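Local coordinates for cellulose hydrolase (Bacillus licheniformis, PDB 4YZT), which hydrolyses beta-1,4-glucosidic bonds within cellulose as a family 5 endoglucanase and binds cellotetraose in this crystal, at residues 132-137 with 172-177; 193-198 with 217-222; 248-253 with 291-296; 254-259 with 297-302. All blocks are in the same frame, centred on the assembly; numbering follows the deposited sequence.

All four contacts belong to the catalytic (beta/alpha)8 barrel: contact 2 joins two barrel strands, contacts 1 and 3 pair helices of the outer layer, and contact 4 sets helix 243-261 against the turn into strand 299-303. Contacts 3 and 4 are nearly continuous, their centres about 7 Å apart, and Tyr-297 OH meets Glu-250 OE2 at 2.6 Å. Contact 2 touches both contact 1 and contact 4: Asn-175 ND2 is hydrogen-bonded to Gly-197 O (3.1 Å), and Tyr-222 OH packs 3.3 Å from Met-299 SD. Contacts 1 and 3 are remote, about 32 Å between centres. In contact 2 the side chain of Thr-221 lies about 10 Å from a glucose unit of the bound glucan.

Contact 1 of 4, residues 132-137 with 172-177; sequences ETLDKL and NLLNRE
Leu-134 and Leu-137, one turn apart on their helix, meet Leu-173 and Leu-174 in a purely apolar contact with no hydrogen bond between the segments. The closest methyl pair is Leu-137 CD2 against Leu-174 CD1, at 3.6 Å, where the two side chains cross at about a right angle; Leu-174 CG is almost as near to the same methyl. Leu-134 divides its two branches. Its CD2 touches Leu-173 CD2 at 4.0 Å, while CD1 lies 4.2 Å from Leu-174 CA and so rests on the backbone of the opposing helix. With CG anti to the backbone N (chi1 -174°), the fork of Leu-134 reaches both leucines at once. A leucine suits the place because its fork offers two methyls, which here meet two different partners.

At the border a charged residue joins in through its carbons: Glu-177 CG is 4.5 Å from Leu-134 CD2. Outside the pair, Trp-122 and Ile-123 of helix 118-123 lie against Leu-137, and Met-178, on helix 168-184, against Leu-134 and Leu-137.

The axes of the two segments pass 11.1 Å apart at 28°, running the same way; the pair are successive helices of the outer layer of the TIM barrel.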
loop_
_atom_site.group_PDB
_atom_site.type_symbol
_atom_site.label_atom_id
_atom_site.label_comp_id
_atom_site.label_asym_id
_atom_site.label_seq_id
_atom_site.Cartn_x
_atom_site.Cartn_y
_atom_site.Cartn_z
ATOM N N GLU A 132 -12.812 -1.061 32.973
ATOM C CA GLU A 132 -13.994 -1.108 32.104
ATOM C C GLU A 132 -13.692 -1.538 30.664
ATOM O O GLU A 132 -14.456 -2.304 30.058
ATOM C CB GLU A 132 -14.685 0.250 32.072
ATOM C CG GLU A 132 -15.788 0.392 33.097
ATOM C CD GLU A 132 -15.674 1.686 33.856
ATOM O OE1 GLU A 132 -14.619 2.342 33.717
ATOM O OE2 GLU A 132 -16.606 2.035 34.613
ATOM N N THR A 133 -12.604 -1.017 30.106
ATOM C CA THR A 133 -12.282 -1.252 28.696
ATOM C C THR A 133 -11.858 -2.696 28.449
ATOM O O THR A 133 -12.296 -3.338 27.483
ATOM C CB THR A 133 -11.160 -0.299 28.217
ATOM O OG1 THR A 133 -11.540 1.054 28.492
ATOM C CG2 THR A 133 -10.912 -0.470 26.713
ATOM N N LEU A 134 -11.004 -3.201 29.333
ATOM C CA LEU A 134 -10.498 -4.561 29.215
ATOM C C LEU A 134 -11.619 -5.578 29.443
ATOM O O LEU A 134 -11.665 -6.607 28.770
ATOM C CB LEU A 134 -9.347 -4.791 30.194
ATOM C CG LEU A 134 -8.612 -6.130 30.087
ATOM C CD1 LEU A 134 -7.874 -6.253 28.760
ATOM C CD2 LEU A 134 -7.649 -6.304 31.274
ATOM N N ASP A 135 -12.517 -5.283 30.385
ATOM C CA ASP A 135 -13.689 -6.117 30.607
ATOM C C ASP A 135 -14.525 -6.202 29.341
ATOM O O ASP A 135 -14.900 -7.288 28.911
ATOM C CB ASP A 135 -14.539 -5.578 31.764
ATOM C CG ASP A 135 -15.860 -6.314 31.909
ATOM O OD1 ASP A 135 -15.852 -7.462 32.404
ATOM O OD2 ASP A 135 -16.909 -5.732 31.545
ATOM N N LYS A 136 -14.790 -5.051 28.730
ATOM C CA LYS A 136 -15.526 -4.991 27.475
ATOM C C LYS A 136 -14.831 -5.744 26.322
ATOM O O LYS A 136 -15.479 -6.489 25.591
ATOM C CB LYS A 136 -15.744 -3.537 27.069
ATOM C CG LYS A 136 -16.410 -3.363 25.697
ATOM C CD LYS A 136 -16.730 -1.895 25.427
ATOM C CE LYS A 136 -17.171 -1.685 23.988
ATOM N NZ LYS A 136 -17.498 -0.276 23.710
ATOM N N LEU A 137 -13.525 -5.542 26.156
ATOM C CA LEU A 137 -12.793 -6.216 25.090
ATOM C C LEU A 137 -12.823 -7.743 25.273
ATOM O O LEU A 137 -13.015 -8.489 24.302
ATOM C CB LEU A 137 -11.349 -5.697 25.022
ATOM C CG LEU A 137 -10.406 -6.265 23.941
ATOM C CD1 LEU A 137 -10.942 -6.021 22.535
ATOM C CD2 LEU A 137 -9.018 -5.671 24.070
ATOM N N ASN A 172 0.873 -5.842 26.948
ATOM C CA ASN A 172 1.229 -7.221 27.234
ATOM C C ASN A 172 0.145 -7.926 28.057
ATOM O O ASN A 172 -0.147 -9.103 27.825
ATOM C CB ASN A 172 2.592 -7.278 27.923
ATOM C CG ASN A 172 3.741 -6.957 26.960
ATOM O OD1 ASN A 172 3.691 -7.287 25.763
ATOM N ND2 ASN A 172 4.777 -6.306 27.476
ATOM N N LEU A 173 -0.479 -7.197 28.983
ATOM C CA LEU A 173 -1.617 -7.721 29.732
ATOM C C LEU A 173 -2.776 -8.033 28.797
ATOM O O LEU A 173 -3.431 -9.066 28.929
ATOM C CB LEU A 173 -2.082 -6.728 30.811
ATOM C CG LEU A 173 -3.397 -7.068 31.534
ATOM C CD1 LEU A 173 -3.262 -8.372 32.297
ATOM C CD2 LEU A 173 -3.842 -5.950 32.485
ATOM N N LEU A 174 -3.032 -7.125 27.860
ATOM C CA LEU A 174 -4.174 -7.258 26.972
ATOM C C LEU A 174 -3.980 -8.506 26.123
ATOM O O LEU A 174 -4.905 -9.292 25.964
ATOM C CB LEU A 174 -4.336 -6.011 26.099
ATOM C CG LEU A 174 -5.484 -5.903 25.089
ATOM C CD1 LEU A 174 -5.707 -4.429 24.730
ATOM C CD2 LEU A 174 -5.192 -6.694 23.823
ATOM N N ASN A 175 -2.778 -8.679 25.581
ATOM C CA ASN A 175 -2.482 -9.866 24.770
ATOM C C ASN A 175 -2.706 -11.158 25.541
ATOM O O ASN A 175 -3.322 -12.102 25.024
ATOM C CB ASN A 175 -1.041 -9.829 24.250
ATOM C CG ASN A 175 -0.864 -8.865 23.099
ATOM O OD1 ASN A 175 -1.839 -8.462 22.463
ATOM N ND2 ASN A 175 0.386 -8.505 22.806
ATOM N N ARG A 176 -2.209 -11.198 26.777
ATOM C CA ARG A 176 -2.306 -12.384 27.611
ATOM C C ARG A 176 -3.758 -12.716 27.959
ATOM O O ARG A 176 -4.162 -13.876 27.927
ATOM C CB ARG A 176 -1.481 -12.196 28.896
ATOM C CG ARG A 176 -1.530 -13.399 29.838
ATOM C CD ARG A 176 -0.537 -13.290 30.998
ATOM N NE ARG A 176 -0.709 -12.079 31.802
ATOM C CZ ARG A 176 0.059 -11.001 31.694
ATOM N NH1 ARG A 176 1.056 -10.993 30.823
ATOM N NH2 ARG A 176 -0.157 -9.937 32.465
ATOM N N GLU A 177 -4.536 -11.693 28.303
ATOM C CA GLU A 177 -5.902 -11.896 28.760
ATOM C C GLU A 177 -6.821 -12.312 27.624
ATOM O O GLU A 177 -7.659 -13.198 27.796
ATOM C CB GLU A 177 -6.438 -10.634 29.430
ATOM C CG GLU A 177 -5.762 -10.324 30.753
ATOM C CD GLU A 177 -6.116 -11.327 31.826
ATOM O OE1 GLU A 177 -7.318 -11.439 32.150
ATOM O OE2 GLU A 177 -5.198 -12.008 32.339
#

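Contact 2 of 4, residues 193-198 with 217-222; sequences LVIVGG and RIVLTY
Neighbouring parallel strands of the TIM barrel meet here, Val-194 to Val-196 pairing with Ile-218 to Leu-220; helix 203-208 carries the chain between them in a beta-alpha-beta crossover. Val-194 N donates to Arg-217 O at 3.3 Å, and Val-194 O in turn accepts from Val-219 N. Val-196 N donates to Val-219 O at 2.9 Å, and a weak bond from Thr-221 N to Val-196 O follows.

Beta-branched residues suit the extended backbone and fill both faces. On the one turned to the barrel interior, Ile-195 and Val-219, which both touch Ile-268, lie side by side, pointing the same way, with CG1 of the isoleucine 4.0 Å from CB of the valine; Ile-195 CG2, anti to the backbone N, is directed to Thr-221 CB at 3.5 Å. Thr-221 can sit in these apolar surroundings because its OG1 is hydrogen-bonded to Ile-268 O. On the other face Val-196 CG2 meets Leu-220 CD2 at 4.0 Å, facing helices 168-184 and 243-261.

At the start of the pair, Leu-193 CD2 sits 3.9 Å above Arg-217 CZ, over the middle of the guanidinium, whose NE is held by Gln-191 O. At the far end a water takes over the pairing, accepting from Gly-198 N at 2.9 Å and donating to Thr-221 O at 2.8 Å.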
loop_
_atom_site.group_PDB
_atom_site.type_symbol
_atom_site.label_atom_id
_atom_site.label_comp_id
_atom_site.label_asym_id
_atom_site.label_seq_id
_atom_site.Cartn_x
_atom_site.Cartn_y
_atom_site.Cartn_z
ATOM N N LEU A 193 -3.951 -20.612 15.624
ATOM C CA LEU A 193 -2.905 -19.589 15.602
ATOM C C LEU A 193 -3.498 -18.231 15.988
ATOM O O LEU A 193 -4.515 -17.813 15.449
ATOM C CB LEU A 193 -2.231 -19.526 14.230
ATOM C CG LEU A 193 -1.409 -20.775 13.878
ATOM C CD1 LEU A 193 -0.860 -20.669 12.469
ATOM C CD2 LEU A 193 -0.276 -20.984 14.892
ATOM N N VAL A 194 -2.867 -17.564 16.953
ATOM C CA VAL A 194 -3.318 -16.265 17.418
ATOM C C VAL A 194 -2.201 -15.243 17.208
ATOM O O VAL A 194 -1.052 -15.471 17.610
ATOM C CB VAL A 194 -3.736 -16.312 18.917
ATOM C CG1 VAL A 194 -4.110 -14.920 19.417
ATOM C CG2 VAL A 194 -4.895 -17.281 19.103
ATOM N N ILE A 195 -2.540 -14.124 16.574
ATOM C CA ILE A 195 -1.545 -13.136 16.167
ATOM C C ILE A 195 -1.484 -11.960 17.134
ATOM O O ILE A 195 -2.487 -11.284 17.350
ATOM C CB ILE A 195 -1.854 -12.606 14.752
ATOM C CG1 ILE A 195 -1.964 -13.773 13.754
ATOM C CG2 ILE A 195 -0.771 -11.621 14.292
ATOM C CD1 ILE A 195 -2.763 -13.413 12.491
ATOM N N VAL A 196 -0.298 -11.708 17.682
ATOM C CA VAL A 196 -0.090 -10.635 18.653
ATOM C C VAL A 196 1.077 -9.745 18.249
ATOM O O VAL A 196 1.984 -10.171 17.524
ATOM C CB VAL A 196 0.183 -11.192 20.081
ATOM C CG1 VAL A 196 -1.088 -11.764 20.683
ATOM C CG2 VAL A 196 1.295 -12.252 20.051
ATOM N N GLY A 197 1.065 -8.503 18.727
ATOM C CA GLY A 197 2.197 -7.627 18.490
ATOM C C GLY A 197 2.354 -6.632 19.613
ATOM O O GLY A 197 1.713 -6.774 20.650
ATOM N N GLY A 198 3.207 -5.630 19.402
ATOM C CA GLY A 198 3.392 -4.570 20.375
ATOM C C GLY A 198 2.519 -3.371 20.058
ATOM O O GLY A 198 1.670 -3.431 19.166
ATOM N N ARG A 217 1.413 -21.591 20.252
ATOM C CA ARG A 217 0.699 -21.410 18.986
ATOM C C ARG A 217 0.377 -19.926 18.739
ATOM O O ARG A 217 -0.779 -19.546 18.494
ATOM C CB ARG A 217 -0.584 -22.255 18.954
ATOM C CG ARG A 217 -0.348 -23.765 19.149
ATOM C CD ARG A 217 0.068 -24.446 17.851
ATOM N NE ARG A 217 -1.004 -24.451 16.861
ATOM C CZ ARG A 217 -0.838 -24.758 15.576
ATOM N NH1 ARG A 217 -1.873 -24.738 14.748
ATOM N NH2 ARG A 217 0.363 -25.084 15.114
ATOM N N ILE A 218 1.402 -19.081 18.806
ATOM C CA ILE A 218 1.210 -17.665 18.495
ATOM C C ILE A 218 2.045 -17.271 17.296
ATOM O O ILE A 218 3.019 -17.932 16.965
ATOM C CB ILE A 218 1.574 -16.728 19.674
ATOM C CG1 ILE A 218 2.998 -16.982 20.171
ATOM C CG2 ILE A 218 0.573 -16.870 20.822
ATOM C CD1 ILE A 218 3.459 -15.953 21.206
ATOM N N VAL A 219 1.625 -16.190 16.648
ATOM C CA VAL A 219 2.328 -15.586 15.515
ATOM C C VAL A 219 2.563 -14.117 15.876
ATOM O O VAL A 219 1.683 -13.469 16.475
ATOM C CB VAL A 219 1.519 -15.718 14.211
ATOM C CG1 VAL A 219 2.206 -14.984 13.041
ATOM C CG2 VAL A 219 1.325 -17.186 13.869
ATOM N N LEU A 220 3.743 -13.591 15.558
ATOM C CA LEU A 220 4.033 -12.190 15.868
ATOM C C LEU A 220 3.746 -11.331 14.643
ATOM O O LEU A 220 3.825 -11.814 13.515
ATOM C CB LEU A 220 5.485 -12.014 16.317
ATOM C CG LEU A 220 5.950 -12.965 17.429
ATOM C CD1 LEU A 220 7.364 -12.622 17.884
ATOM C CD2 LEU A 220 4.967 -12.985 18.602
ATOM N N THR A 221 3.415 -10.059 14.859
ATOM C CA THR A 221 3.112 -9.189 13.736
ATOM C C THR A 221 3.653 -7.779 13.922
ATOM O O THR A 221 3.863 -7.315 15.044
ATOM C CB THR A 221 1.581 -9.119 13.483
ATOM O OG1 THR A 221 1.318 -8.589 12.170
ATOM C CG2 THR A 221 0.878 -8.286 14.562
ATOM N N TYR A 222 3.906 -7.127 12.796
ATOM C CA TYR A 222 4.136 -5.685 12.737
ATOM C C TYR A 222 3.644 -5.212 11.374
ATOM O O TYR A 222 3.326 -6.033 10.492
ATOM C CB TYR A 222 5.617 -5.330 12.962
ATOM C CG TYR A 222 6.580 -5.862 11.922
ATOM C CD1 TYR A 222 6.984 -5.070 10.852
ATOM C CD2 TYR A 222 7.101 -7.151 12.015
ATOM C CE1 TYR A 222 7.863 -5.555 9.896
ATOM C CE2 TYR A 222 7.992 -7.645 11.058
ATOM C CZ TYR A 222 8.365 -6.839 10.001
ATOM O OH TYR A 222 9.245 -7.304 9.048
HETATM O O HOH W 1 4.146 -5.059 16.731
#

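Contact 3 of 4, residues 248-253 with 291-296; sequences EMEEDI and VRLAHK
Glu-250 and Lys-296 form a salt bridge across the two helices, with Lys-296 NZ 2.8 Å from Glu-250 OE2 on the syn lone pair of that oxygen. The lysine chain is fully extended and crosses the glutamate at about a right angle, a long reach that suits lysine at the exposed margin. Beside the bridge Leu-293 lies between the two helices, touching three residues of 248-253. Its CD2 lies 3.6 Å from Glu-250 CD, its CD1 equally close to Met-249 CG, and its CB 3.7 Å from Ile-253 CD1. With CG anti to its carbonyl carbon (chi1 -74°), Leu-293 spreads its two methyls between the methionine and the glutamate.

In the next shell, Tyr-297 OH is hydrogen-bonded to the same OE2, so two partners grip this oxygen and fix the carboxylate over the leucine. A glutamine in place of Glu-250 would probably leave the Lys-296 ammonium without its countercharge. Deeper in, Phe-290 and Tyr-224 pack on Met-249, and Tyr-222 on Ile-253.

The segment axes pass 10.4 Å apart at 33°, running the same way, in the outer helical layer of the (beta/alpha)8 barrel, helix 243-261 coming after strand 218-224 and helix 280-296 after strand 267-272.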
loop_
_atom_site.group_PDB
_atom_site.type_symbol
_atom_site.label_atom_id
_atom_site.label_comp_id
_atom_site.label_asym_id
_atom_site.label_seq_id
_atom_site.Cartn_x
_atom_site.Cartn_y
_atom_site.Cartn_z
ATOM N N GLU A 248 18.846 0.182 4.221
ATOM C CA GLU A 248 18.070 0.571 5.397
ATOM C C GLU A 248 16.793 -0.247 5.554
ATOM O O GLU A 248 16.399 -0.588 6.680
ATOM C CB GLU A 248 17.749 2.064 5.333
ATOM C CG GLU A 248 18.969 2.917 5.669
ATOM C CD GLU A 248 18.894 4.341 5.140
ATOM O OE1 GLU A 248 17.836 4.748 4.610
ATOM O OE2 GLU A 248 19.913 5.052 5.265
ATOM N N MET A 249 16.162 -0.585 4.428
ATOM C CA MET A 249 15.000 -1.456 4.455
ATOM C C MET A 249 15.372 -2.817 5.063
ATOM O O MET A 249 14.662 -3.320 5.941
ATOM C CB MET A 249 14.420 -1.630 3.053
ATOM C CG MET A 249 13.264 -2.618 3.003
ATOM S SD MET A 249 12.615 -2.795 1.327
ATOM C CE MET A 249 11.372 -1.513 1.337
ATOM N N GLU A 250 16.494 -3.394 4.640
ATOM C CA GLU A 250 16.895 -4.698 5.178
ATOM C C GLU A 250 17.254 -4.601 6.666
ATOM O O GLU A 250 16.832 -5.441 7.475
ATOM C CB GLU A 250 18.073 -5.287 4.392
ATOM C CG GLU A 250 18.598 -6.606 4.977
ATOM C CD GLU A 250 19.243 -7.522 3.945
ATOM O OE1 GLU A 250 19.630 -7.040 2.865
ATOM O OE2 GLU A 250 19.377 -8.736 4.225
ATOM N N GLU A 251 18.025 -3.579 7.024
ATOM C CA GLU A 251 18.435 -3.396 8.417
ATOM C C GLU A 251 17.237 -3.133 9.326
ATOM O O GLU A 251 17.283 -3.432 10.511
ATOM C CB GLU A 251 19.461 -2.264 8.542
ATOM C CG GLU A 251 20.874 -2.627 8.045
ATOM C CD GLU A 251 21.304 -4.079 8.364
ATOM O OE1 GLU A 251 21.452 -4.434 9.558
ATOM O OE2 GLU A 251 21.512 -4.865 7.409
ATOM N N ASP A 252 16.156 -2.602 8.766
ATOM C CA ASP A 252 14.920 -2.431 9.520
ATOM C C ASP A 252 14.346 -3.762 10.010
ATOM O O ASP A 252 13.952 -3.875 11.166
ATOM C CB ASP A 252 13.858 -1.705 8.682
ATOM C CG ASP A 252 13.947 -0.189 8.809
ATOM O OD1 ASP A 252 14.733 0.299 9.648
ATOM O OD2 ASP A 252 13.216 0.512 8.076
ATOM N N ILE A 253 14.306 -4.767 9.143
ATOM C CA ILE A 253 13.548 -5.977 9.460
ATOM C C ILE A 253 14.427 -7.160 9.913
ATOM O O ILE A 253 13.942 -8.062 10.598
ATOM C CB ILE A 253 12.673 -6.399 8.256
ATOM C CG1 ILE A 253 13.522 -6.983 7.131
ATOM C CG2 ILE A 253 11.857 -5.201 7.752
ATOM C CD1 ILE A 253 12.685 -7.496 5.968
ATOM N N VAL A 291 9.222 -7.410 -0.646
ATOM C CA VAL A 291 8.644 -8.747 -0.551
ATOM C C VAL A 291 9.746 -9.813 -0.567
ATOM O O VAL A 291 9.650 -10.808 0.158
ATOM C CB VAL A 291 7.614 -8.998 -1.674
ATOM C CG1 VAL A 291 7.071 -10.448 -1.603
ATOM C CG2 VAL A 291 6.477 -8.007 -1.532
ATOM N N ARG A 292 10.795 -9.602 -1.362
ATOM C CA ARG A 292 11.911 -10.551 -1.375
ATOM C C ARG A 292 12.615 -10.582 -0.023
ATOM O O ARG A 292 13.045 -11.634 0.422
ATOM C CB ARG A 292 12.920 -10.232 -2.491
ATOM C CG ARG A 292 12.406 -10.579 -3.890
ATOM C CD ARG A 292 13.523 -10.845 -4.897
ATOM N NE ARG A 292 14.210 -9.637 -5.350
ATOM C CZ ARG A 292 15.357 -9.188 -4.846
ATOM N NH1 ARG A 292 15.949 -9.842 -3.855
ATOM N NH2 ARG A 292 15.911 -8.079 -5.328
ATOM N N LEU A 293 12.734 -9.433 0.636
ATOM C CA LEU A 293 13.359 -9.399 1.956
ATOM C C LEU A 293 12.495 -10.115 3.002
ATOM O O LEU A 293 13.015 -10.876 3.824
ATOM C CB LEU A 293 13.641 -7.962 2.391
ATOM C CG LEU A 293 14.818 -7.277 1.698
ATOM C CD1 LEU A 293 14.827 -5.758 2.000
ATOM C CD2 LEU A 293 16.126 -7.932 2.146
ATOM N N ALA A 294 11.184 -9.884 2.967
ATOM C CA ALA A 294 10.268 -10.610 3.847
ATOM C C ALA A 294 10.400 -12.125 3.623
ATOM O O ALA A 294 10.509 -12.908 4.568
ATOM C CB ALA A 294 8.835 -10.156 3.619
ATOM N N HIS A 295 10.411 -12.540 2.360
ATOM C CA HIS A 295 10.559 -13.958 2.058
ATOM C C HIS A 295 11.891 -14.501 2.585
ATOM O O HIS A 295 11.925 -15.564 3.211
ATOM C CB HIS A 295 10.430 -14.197 0.545
ATOM C CG HIS A 295 10.065 -15.609 0.190
ATOM N ND1 HIS A 295 11.011 -16.588 -0.037
ATOM C CD2 HIS A 295 8.861 -16.211 0.040
ATOM C CE1 HIS A 295 10.404 -17.730 -0.306
ATOM N NE2 HIS A 295 9.099 -17.527 -0.276
ATOM N N LYS A 296 12.978 -13.775 2.333
ATOM C CA LYS A 296 14.308 -14.167 2.810
ATOM C C LYS A 296 14.322 -14.409 4.314
ATOM O O LYS A 296 14.983 -15.337 4.805
ATOM C CB LYS A 296 15.328 -13.080 2.456
ATOM C CG LYS A 296 16.741 -13.283 3.009
ATOM C CD LYS A 296 17.610 -12.069 2.647
ATOM C CE LYS A 296 19.057 -12.247 3.023
ATOM N NZ LYS A 296 19.848 -11.008 2.739
#

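Contact 4 of 4, residues 254-259 with 297-302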
loop_
_atom_site.group_PDB
_atom_site.type_symbol
_atom_site.label_atom_id
_atom_site.label_comp_id
_atom_site.label_asym_id
_atom_site.label_seq_id
_atom_site.Cartn_x
_atom_site.Cartn_y
_atom_site.Cartn_z
ATOM N N LYS A 254 15.713 -7.147 9.561
ATOM C CA LYS A 254 16.642 -8.193 10.031
ATOM C C LYS A 254 16.627 -8.462 11.558
ATOM O O LYS A 254 16.681 -9.621 11.976
ATOM C CB LYS A 254 18.074 -7.858 9.584
ATOM C CG LYS A 254 19.124 -8.912 9.957
ATOM C CD LYS A 254 20.498 -8.506 9.445
ATOM C CE LYS A 254 21.561 -9.532 9.786
ATOM N NZ LYS A 254 22.868 -9.143 9.190
ATOM N N PRO A 255 16.557 -7.415 12.409
ATOM C CA PRO A 255 16.520 -7.713 13.851
ATOM C C PRO A 255 15.297 -8.520 14.298
ATOM O O PRO A 255 15.354 -9.174 15.351
ATOM C CB PRO A 255 16.499 -6.320 14.494
ATOM C CG PRO A 255 17.159 -5.441 13.504
ATOM C CD PRO A 255 16.731 -5.972 12.163
ATOM N N VAL A 256 14.214 -8.476 13.525
ATOM C CA VAL A 256 13.008 -9.230 13.872
ATOM C C VAL A 256 13.252 -10.701 13.562
ATOM O O VAL A 256 12.826 -11.591 14.307
ATOM C CB VAL A 256 11.759 -8.713 13.117
ATOM C CG1 VAL A 256 10.545 -9.587 13.403
ATOM C CG2 VAL A 256 11.470 -7.272 13.514
ATOM N N TYR A 257 13.960 -10.952 12.467
ATOM C CA TYR A 257 14.411 -12.298 12.177
ATOM C C TYR A 257 15.339 -12.795 13.283
ATOM O O TYR A 257 15.195 -13.911 13.771
ATOM C CB TYR A 257 15.123 -12.351 10.825
ATOM C CG TYR A 257 15.836 -13.649 10.609
ATOM C CD1 TYR A 257 15.137 -14.782 10.223
ATOM C CD2 TYR A 257 17.207 -13.748 10.794
ATOM C CE1 TYR A 257 15.781 -15.989 10.026
ATOM C CE2 TYR A 257 17.865 -14.951 10.603
ATOM C CZ TYR A 257 17.144 -16.067 10.217
ATOM O OH TYR A 257 17.785 -17.267 10.015
ATOM N N GLU A 258 16.291 -11.965 13.691
ATOM C CA GLU A 258 17.288 -12.428 14.646
ATOM C C GLU A 258 16.719 -12.690 16.046
ATOM O O GLU A 258 17.115 -13.651 16.700
ATOM C CB GLU A 258 18.440 -11.422 14.735
ATOM C CG GLU A 258 19.248 -11.251 13.443
ATOM C CD GLU A 258 20.271 -10.121 13.551
ATOM O OE1 GLU A 258 21.487 -10.393 13.460
ATOM O OE2 GLU A 258 19.853 -8.960 13.746
ATOM N N LYS A 259 15.803 -11.848 16.511
ATOM C CA LYS A 259 15.265 -12.001 17.864
ATOM C C LYS A 259 14.186 -13.065 17.929
ATOM O O LYS A 259 14.089 -13.791 18.921
ATOM C CB LYS A 259 14.695 -10.675 18.395
ATOM C CG LYS A 259 14.267 -10.766 19.866
ATOM C CD LYS A 259 13.951 -9.411 20.476
ATOM C CE LYS A 259 13.776 -9.533 21.981
ATOM N NZ LYS A 259 13.795 -8.192 22.628
ATOM N N TYR A 297 13.609 -13.564 5.052
ATOM C CA TYR A 297 13.647 -13.668 6.507
ATOM C C TYR A 297 12.425 -14.408 7.055
ATOM O O TYR A 297 12.128 -14.325 8.242
ATOM C CB TYR A 297 13.798 -12.278 7.135
ATOM C CG TYR A 297 15.192 -11.708 6.914
ATOM C CD1 TYR A 297 16.300 -12.291 7.510
ATOM C CD2 TYR A 297 15.399 -10.595 6.100
ATOM C CE1 TYR A 297 17.579 -11.793 7.306
ATOM C CE2 TYR A 297 16.681 -10.089 5.891
ATOM C CZ TYR A 297 17.759 -10.694 6.509
ATOM O OH TYR A 297 19.034 -10.215 6.307
ATOM N N GLN A 298 11.748 -15.148 6.180
ATOM C CA GLN A 298 10.627 -16.001 6.575
ATOM C C GLN A 298 9.472 -15.259 7.264
ATOM O O GLN A 298 8.909 -15.759 8.244
ATOM C CB GLN A 298 11.125 -17.123 7.491
ATOM C CG GLN A 298 12.276 -17.927 6.893
ATOM C CD GLN A 298 12.882 -18.878 7.901
ATOM O OE1 GLN A 298 12.167 -19.536 8.648
ATOM N NE2 GLN A 298 14.203 -18.937 7.945
ATOM N N MET A 299 9.106 -14.095 6.727
ATOM C CA MET A 299 7.992 -13.299 7.232
ATOM C C MET A 299 6.894 -13.196 6.178
ATOM O O MET A 299 7.167 -12.865 5.032
ATOM C CB MET A 299 8.465 -11.898 7.618
ATOM C CG MET A 299 9.560 -11.912 8.653
ATOM S SD MET A 299 10.407 -10.345 8.667
ATOM C CE MET A 299 11.575 -10.654 9.994
ATOM N N VAL A 300 5.660 -13.497 6.566
ATOM C CA VAL A 300 4.544 -13.478 5.626
ATOM C C VAL A 300 4.147 -12.029 5.324
ATOM O O VAL A 300 3.749 -11.291 6.227
ATOM C CB VAL A 300 3.331 -14.225 6.195
ATOM C CG1 VAL A 300 2.127 -14.114 5.249
ATOM C CG2 VAL A 300 3.663 -15.683 6.505
ATOM N N PRO A 301 4.278 -11.607 4.056
ATOM C CA PRO A 301 3.893 -10.238 3.708
ATOM C C PRO A 301 2.438 -10.144 3.255
ATOM O O PRO A 301 2.040 -10.812 2.287
ATOM C CB PRO A 301 4.856 -9.888 2.565
ATOM C CG PRO A 301 5.145 -11.213 1.897
ATOM C CD PRO A 301 4.953 -12.303 2.944
ATOM N N MET A 302 1.655 -9.318 3.946
ATOM C CA MET A 302 0.259 -9.119 3.552
ATOM C C MET A 302 0.051 -7.688 3.038
ATOM O O MET A 302 0.259 -6.717 3.763
ATOM C CB MET A 302 -0.678 -9.436 4.729
ATOM C CG MET A 302 -0.419 -10.834 5.336
ATOM S SD MET A 302 -1.753 -11.516 6.349
ATOM C CE MET A 302 -2.924 -11.999 5.077
#
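The rings of Tyr-257 and Tyr-297 meet obliquely, their centroids 5.2 Å apart and their planes at 50°. Tyr-297 CD1 lies over one face of the Tyr-257 ring, 3.4 Å from its CG, while the amide nitrogen NE2 of Gln-298 stands at the edge of that ring, near its plane, 3.9 Å from CE1. Over one face of the Tyr-297 ring lies the backbone at Lys-254 CA. The methylenes of this lysine continue past the phenol, CD 3.9 Å from Tyr-297 OH, with its ammonium beyond the ring; a long aliphatic chain with a charged tip suits such a partly exposed place.

Tyr-297 is where the chain leaves helix 280-296. Gln-298, with positive phi, is the C' residue of a Schellman motif, in which Met-299 N returns to Ala-294 O and Gln-298 N to His-295 O. This turn leads into strand 299-303, the last of the TIM barrel. Tyr-297 OH is hydrogen-bonded to Glu-250 OE2. A phenylalanine here would probably leave that carboxylate oxygen without one of its partners and freer to turn.

Further in, Met-299 runs extended (chi2 162°, chi3 178°), which brings its methyl CE against helix 243-261, as an unbranched, flexible thioether can. This CE reaches 3.4 Å from Tyr-257 N and 3.7 Å from Val-256 CB, with Tyr-257 CB at 4.0 Å from the same methyl.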